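Local coordinates for protein lantibiotic dehydratase (Microbispora corallina, PDB 5EHK) that probably dehydrates serine and threonine residues of the NAI-107 precursor peptide in a tRNA-dependent manner during biosynthesis of this lantibiotic, at residues L190-L202 / L272-L285. Sequence-based numbering, arbitrary orientation.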
loop_
_atom_site.group_PDB
_atom_site.type_symbol
_atom_site.label_atom_id
_atom_site.label_comp_id
_atom_site.label_asym_id
_atom_site.label_seq_id
_atom_site.Cartn_x
_atom_site.Cartn_y
_atom_site.Cartn_z
ATOM N N LEU A 190 -47.592 21.561 -21.011
ATOM C CA LEU A 190 -47.635 21.179 -19.600
ATOM C C LEU A 190 -46.401 21.754 -18.912
ATOM O O LEU A 190 -46.498 22.331 -17.828
ATOM C CB LEU A 190 -47.707 19.656 -19.431
ATOM C CG LEU A 190 -47.610 19.045 -18.023
ATOM C CD1 LEU A 190 -48.683 19.582 -17.089
ATOM C CD2 LEU A 190 -47.668 17.516 -18.082
ATOM N N LEU A 191 -45.251 21.607 -19.575
ATOM C CA LEU A 191 -43.966 22.083 -19.059
ATOM C C LEU A 191 -44.000 23.520 -18.528
ATOM O O LEU A 191 -43.389 23.807 -17.502
ATOM C CB LEU A 191 -42.863 21.917 -20.114
ATOM C CG LEU A 191 -41.414 22.168 -19.684
ATOM C CD1 LEU A 191 -41.147 21.559 -18.318
ATOM C CD2 LEU A 191 -40.433 21.596 -20.724
ATOM N N ALA A 192 -44.742 24.406 -19.188
ATOM C CA ALA A 192 -44.804 25.789 -18.734
ATOM C C ALA A 192 -45.671 25.925 -17.495
ATOM O O ALA A 192 -45.638 26.964 -16.813
ATOM C CB ALA A 192 -45.316 26.684 -19.827
ATOM N N GLY A 193 -46.410 24.860 -17.181
ATOM C CA GLY A 193 -47.305 24.853 -16.032
ATOM C C GLY A 193 -46.580 24.583 -14.730
ATOM O O GLY A 193 -46.951 25.103 -13.673
ATOM N N VAL A 194 -45.541 23.760 -14.814
ATOM C CA VAL A 194 -44.720 23.413 -13.660
ATOM C C VAL A 194 -43.496 24.329 -13.513
ATOM O O VAL A 194 -43.172 25.121 -14.411
ATOM C CB VAL A 194 -44.218 21.970 -13.772
ATOM C CG1 VAL A 194 -45.377 21.032 -14.097
ATOM C CG2 VAL A 194 -43.151 21.882 -14.853
ATOM N N THR A 195 -42.803 24.193 -12.386
ATOM C CA THR A 195 -41.558 24.914 -12.150
ATOM C C THR A 195 -40.326 24.103 -12.593
ATOM O O THR A 195 -40.353 22.869 -12.595
ATOM C CB THR A 195 -41.421 25.281 -10.662
ATOM O OG1 THR A 195 -41.528 24.103 -9.851
ATOM C CG2 THR A 195 -42.499 26.275 -10.254
ATOM N N VAL A 196 -39.252 24.791 -12.981
ATOM C CA VAL A 196 -37.984 24.113 -13.310
ATOM C C VAL A 196 -36.829 24.753 -12.531
ATOM O O VAL A 196 -36.927 25.919 -12.099
ATOM C CB VAL A 196 -37.648 24.152 -14.818
ATOM C CG1 VAL A 196 -38.700 23.410 -15.611
ATOM C CG2 VAL A 196 -37.534 25.578 -15.300
ATOM N N GLN A 197 -35.751 23.994 -12.334
ATOM C CA GLN A 197 -34.550 24.535 -11.700
ATOM C C GLN A 197 -33.297 23.883 -12.232
ATOM O O GLN A 197 -33.348 22.767 -12.765
ATOM C CB GLN A 197 -34.582 24.383 -10.190
ATOM C CG GLN A 197 -34.199 23.012 -9.678
ATOM C CD GLN A 197 -34.486 22.868 -8.193
ATOM O OE1 GLN A 197 -35.534 22.369 -7.795
ATOM N NE2 GLN A 197 -33.557 23.310 -7.369
ATOM N N ALA A 198 -32.168 24.581 -12.101
ATOM C CA ALA A 198 -30.899 24.020 -12.559
ATOM C C ALA A 198 -30.494 22.851 -11.679
ATOM O O ALA A 198 -30.598 22.913 -10.457
ATOM C CB ALA A 198 -29.818 25.062 -12.574
ATOM N N HIS A 199 -30.074 21.767 -12.315
ATOM C CA HIS A 199 -29.526 20.613 -11.619
ATOM C C HIS A 199 -28.414 21.132 -10.709
ATOM O O HIS A 199 -27.614 21.968 -11.119
ATOM C CB HIS A 199 -28.951 19.636 -12.642
ATOM C CG HIS A 199 -28.617 18.288 -12.077
ATOM N ND1 HIS A 199 -27.629 18.093 -11.134
ATOM C CD2 HIS A 199 -29.109 17.062 -12.363
ATOM C CE1 HIS A 199 -27.552 16.808 -10.840
ATOM N NE2 HIS A 199 -28.434 16.161 -11.576
ATOM N N GLN A 200 -28.371 20.672 -9.469
ATOM C CA GLN A 200 -27.498 21.316 -8.500
ATOM C C GLN A 200 -26.010 20.959 -8.691
ATOM O O GLN A 200 -25.126 21.613 -8.146
ATOM C CB GLN A 200 -27.992 21.055 -7.071
ATOM C CG GLN A 200 -29.383 21.617 -6.776
ATOM C CD GLN A 200 -30.523 20.588 -6.969
ATOM O OE1 GLN A 200 -30.325 19.494 -7.507
ATOM N NE2 GLN A 200 -31.717 20.944 -6.506
ATOM N N THR A 201 -25.714 19.970 -9.517
ATOM C CA THR A 201 -24.324 19.559 -9.631
ATOM C C THR A 201 -23.690 19.849 -10.985
ATOM O O THR A 201 -22.643 19.274 -11.315
ATOM C CB THR A 201 -24.132 18.083 -9.315
ATOM O OG1 THR A 201 -24.779 17.322 -10.324
ATOM C CG2 THR A 201 -24.726 17.743 -7.972
ATOM N N LEU A 202 -24.316 20.720 -11.771
ATOM C CA LEU A 202 -23.705 21.168 -13.018
ATOM C C LEU A 202 -22.378 21.819 -12.717
ATOM O O LEU A 202 -22.250 22.586 -11.776
ATOM C CB LEU A 202 -24.606 22.184 -13.729
ATOM C CG LEU A 202 -25.921 21.591 -14.215
ATOM C CD1 LEU A 202 -26.803 22.628 -14.891
ATOM C CD2 LEU A 202 -25.627 20.409 -15.137
ATOM N N LEU A 272 -35.841 24.842 -23.152
ATOM C CA LEU A 272 -36.116 24.361 -21.804
ATOM C C LEU A 272 -36.432 22.859 -21.799
ATOM O O LEU A 272 -36.071 22.145 -20.855
ATOM C CB LEU A 272 -37.276 25.132 -21.176
ATOM C CG LEU A 272 -37.118 26.632 -20.935
ATOM C CD1 LEU A 272 -38.242 27.137 -20.054
ATOM C CD2 LEU A 272 -35.789 26.963 -20.305
ATOM N N ALA A 273 -37.089 22.397 -22.863
ATOM C CA ALA A 273 -37.503 21.002 -23.010
ATOM C C ALA A 273 -36.328 20.073 -23.293
ATOM O O ALA A 273 -36.253 18.979 -22.747
ATOM C CB ALA A 273 -38.540 20.878 -24.090
ATOM N N ASP A 274 -35.456 20.475 -24.211
ATOM C CA ASP A 274 -34.211 19.744 -24.475
ATOM C C ASP A 274 -33.340 19.666 -23.220
ATOM O O ASP A 274 -32.693 18.651 -22.954
ATOM C CB ASP A 274 -33.411 20.462 -25.550
ATOM C CG ASP A 274 -33.953 20.225 -26.918
ATOM O OD1 ASP A 274 -34.662 19.209 -27.085
ATOM O OD2 ASP A 274 -33.687 21.062 -27.811
ATOM N N MET A 275 -33.324 20.758 -22.457
ATOM C CA MET A 275 -32.514 20.837 -21.248
ATOM C C MET A 275 -33.067 19.927 -20.165
ATOM O O MET A 275 -32.311 19.221 -19.494
ATOM C CB MET A 275 -32.434 22.276 -20.735
ATOM C CG MET A 275 -31.548 23.183 -21.569
ATOM S SD MET A 275 -31.525 24.846 -20.877
ATOM C CE MET A 275 -29.789 25.206 -20.993
ATOM N N ALA A 276 -34.384 19.955 -19.988
ATOM C CA ALA A 276 -35.028 19.068 -19.032
ATOM C C ALA A 276 -34.842 17.602 -19.449
ATOM O O ALA A 276 -34.862 16.704 -18.619
ATOM C CB ALA A 276 -36.486 19.420 -18.877
ATOM N N ALA A 277 -34.659 17.373 -20.741
ATOM C CA ALA A 277 -34.429 16.027 -21.237
ATOM C C ALA A 277 -32.990 15.555 -21.011
ATOM O O ALA A 277 -32.738 14.355 -20.919
ATOM C CB ALA A 277 -34.779 15.940 -22.704
ATOM N N GLN A 278 -32.043 16.490 -20.975
ATOM C CA GLN A 278 -30.651 16.123 -20.762
ATOM C C GLN A 278 -30.340 16.146 -19.289
ATOM O O GLN A 278 -29.219 15.846 -18.871
ATOM C CB GLN A 278 -29.703 17.111 -21.433
ATOM C CG GLN A 278 -29.866 17.316 -22.921
ATOM C CD GLN A 278 -28.865 18.342 -23.446
ATOM O OE1 GLN A 278 -27.676 18.047 -23.578
ATOM N NE2 GLN A 278 -29.337 19.565 -23.704
ATOM N N GLU A 279 -31.348 16.506 -18.512
ATOM C CA GLU A 279 -31.204 16.659 -17.077
ATOM C C GLU A 279 -30.302 17.822 -16.693
ATOM O O GLU A 279 -29.697 17.798 -15.636
ATOM C CB GLU A 279 -30.737 15.359 -16.427
ATOM C CG GLU A 279 -31.887 14.441 -16.100
ATOM C CD GLU A 279 -31.445 13.184 -15.413
ATOM O OE1 GLU A 279 -30.300 12.758 -15.660
ATOM O OE2 GLU A 279 -32.246 12.619 -14.638
ATOM N N LEU A 280 -30.190 18.818 -17.569
ATOM C CA LEU A 280 -29.568 20.083 -17.204
ATOM C C LEU A 280 -30.592 20.857 -16.375
ATOM O O LEU A 280 -30.242 21.743 -15.597
ATOM C CB LEU A 280 -29.202 20.895 -18.447
ATOM C CG LEU A 280 -28.122 20.357 -19.388
ATOM C CD1 LEU A 280 -27.563 21.468 -20.239
ATOM C CD2 LEU A 280 -27.027 19.695 -18.610
ATOM N N LEU A 281 -31.867 20.535 -16.571
ATOM C CA LEU A 281 -32.930 21.068 -15.730
ATOM C C LEU A 281 -33.682 19.937 -15.060
ATOM O O LEU A 281 -33.631 18.796 -15.511
ATOM C CB LEU A 281 -33.899 21.944 -16.511
ATOM C CG LEU A 281 -33.396 23.315 -16.933
ATOM C CD1 LEU A 281 -34.323 23.901 -17.988
ATOM C CD2 LEU A 281 -33.319 24.217 -15.722
ATOM N N ILE A 282 -34.336 20.256 -13.950
ATOM C CA ILE A 282 -35.148 19.304 -13.213
ATOM C C ILE A 282 -36.535 19.901 -13.064
ATOM O O ILE A 282 -36.674 20.977 -12.466
ATOM C CB ILE A 282 -34.584 19.068 -11.814
ATOM C CG1 ILE A 282 -33.194 18.429 -11.904
ATOM C CG2 ILE A 282 -35.540 18.212 -11.012
ATOM C CD1 ILE A 282 -32.525 18.182 -10.562
ATOM N N THR A 283 -37.550 19.230 -13.620
ATOM C CA THR A 283 -38.925 19.750 -13.556
ATOM C C THR A 283 -39.541 19.356 -12.228
ATOM O O THR A 283 -39.099 18.386 -11.613
ATOM C CB THR A 283 -39.825 19.261 -14.728
ATOM O OG1 THR A 283 -40.149 17.875 -14.551
ATOM C CG2 THR A 283 -39.113 19.426 -16.054
ATOM N N ALA A 284 -40.535 20.117 -11.776
ATOM C CA ALA A 284 -41.225 19.802 -10.525
ATOM C C ALA A 284 -42.005 18.490 -10.646
ATOM O O ALA A 284 -42.362 17.871 -9.644
ATOM C CB ALA A 284 -42.147 20.937 -10.119
ATOM N N LEU A 285 -42.246 18.069 -11.883
ATOM C CA LEU A 285 -42.917 16.807 -12.147
ATOM C C LEU A 285 -42.271 15.605 -11.457
ATOM O O LEU A 285 -42.967 14.722 -10.961
ATOM C CB LEU A 285 -43.043 16.563 -13.653
ATOM C CG LEU A 285 -44.023 17.504 -14.348
ATOM C CD1 LEU A 285 -44.034 17.242 -15.839
ATOM C CD2 LEU A 285 -45.401 17.317 -13.753
HETATM O O HOH W 1 -37.545 21.790 -9.854
#
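The CG2 methyl of T283 is flanked on one side by two aliphatic side chains: CD1 of L191 meets it at 3.7 Å, the two side chains at about a right angle, and CG1 of V196, its partner in a non-hydrogen-bonded pair, lies at 4.0 Å. A chi1 of 72° turns the hydroxyl OG1 away from this apolar side, to hydrogen-bond with E185. The other branch of L191, CD2, reaches helix 267-278 and rests on CA and CB of A273. Just before strand 195-198, V194 crosses L285 at about a right angle, its CG1 3.7 Å from L285 CD2, and helix 294-306 covers both through V301.

Strand 195-198 is the middle member of a three-stranded antiparallel sheet, with 281-283 on one flank and 248-249 on the other; helix 267-278 leads through a short turn into 281-283. In the hydrogen-bonded pair Q197-I282, I282 N donates to Q197 O at 2.9 Å and Q197 N returns a bond to I282 O. A water donates to both Q197 OE1 and I282 O, while D599 N binds the same amide oxygen.

With CG anti to the backbone N (chi1 -168°), the imidazole of H199 has I282 CD1 obliquely beside it, 4.0 Å from H199 CD2; E279 O also lies obliquely, near that carbon. T201 N donates to ND1 in the ring plane, probably helping to set the ring's rotation. H199 N bonds L280 O almost linearly (178°) but at 3.3 Å, approaching from above the carbonyl plane. The side chains of L202 and L280 cross at about a right angle, meeting through their CD2 methyls.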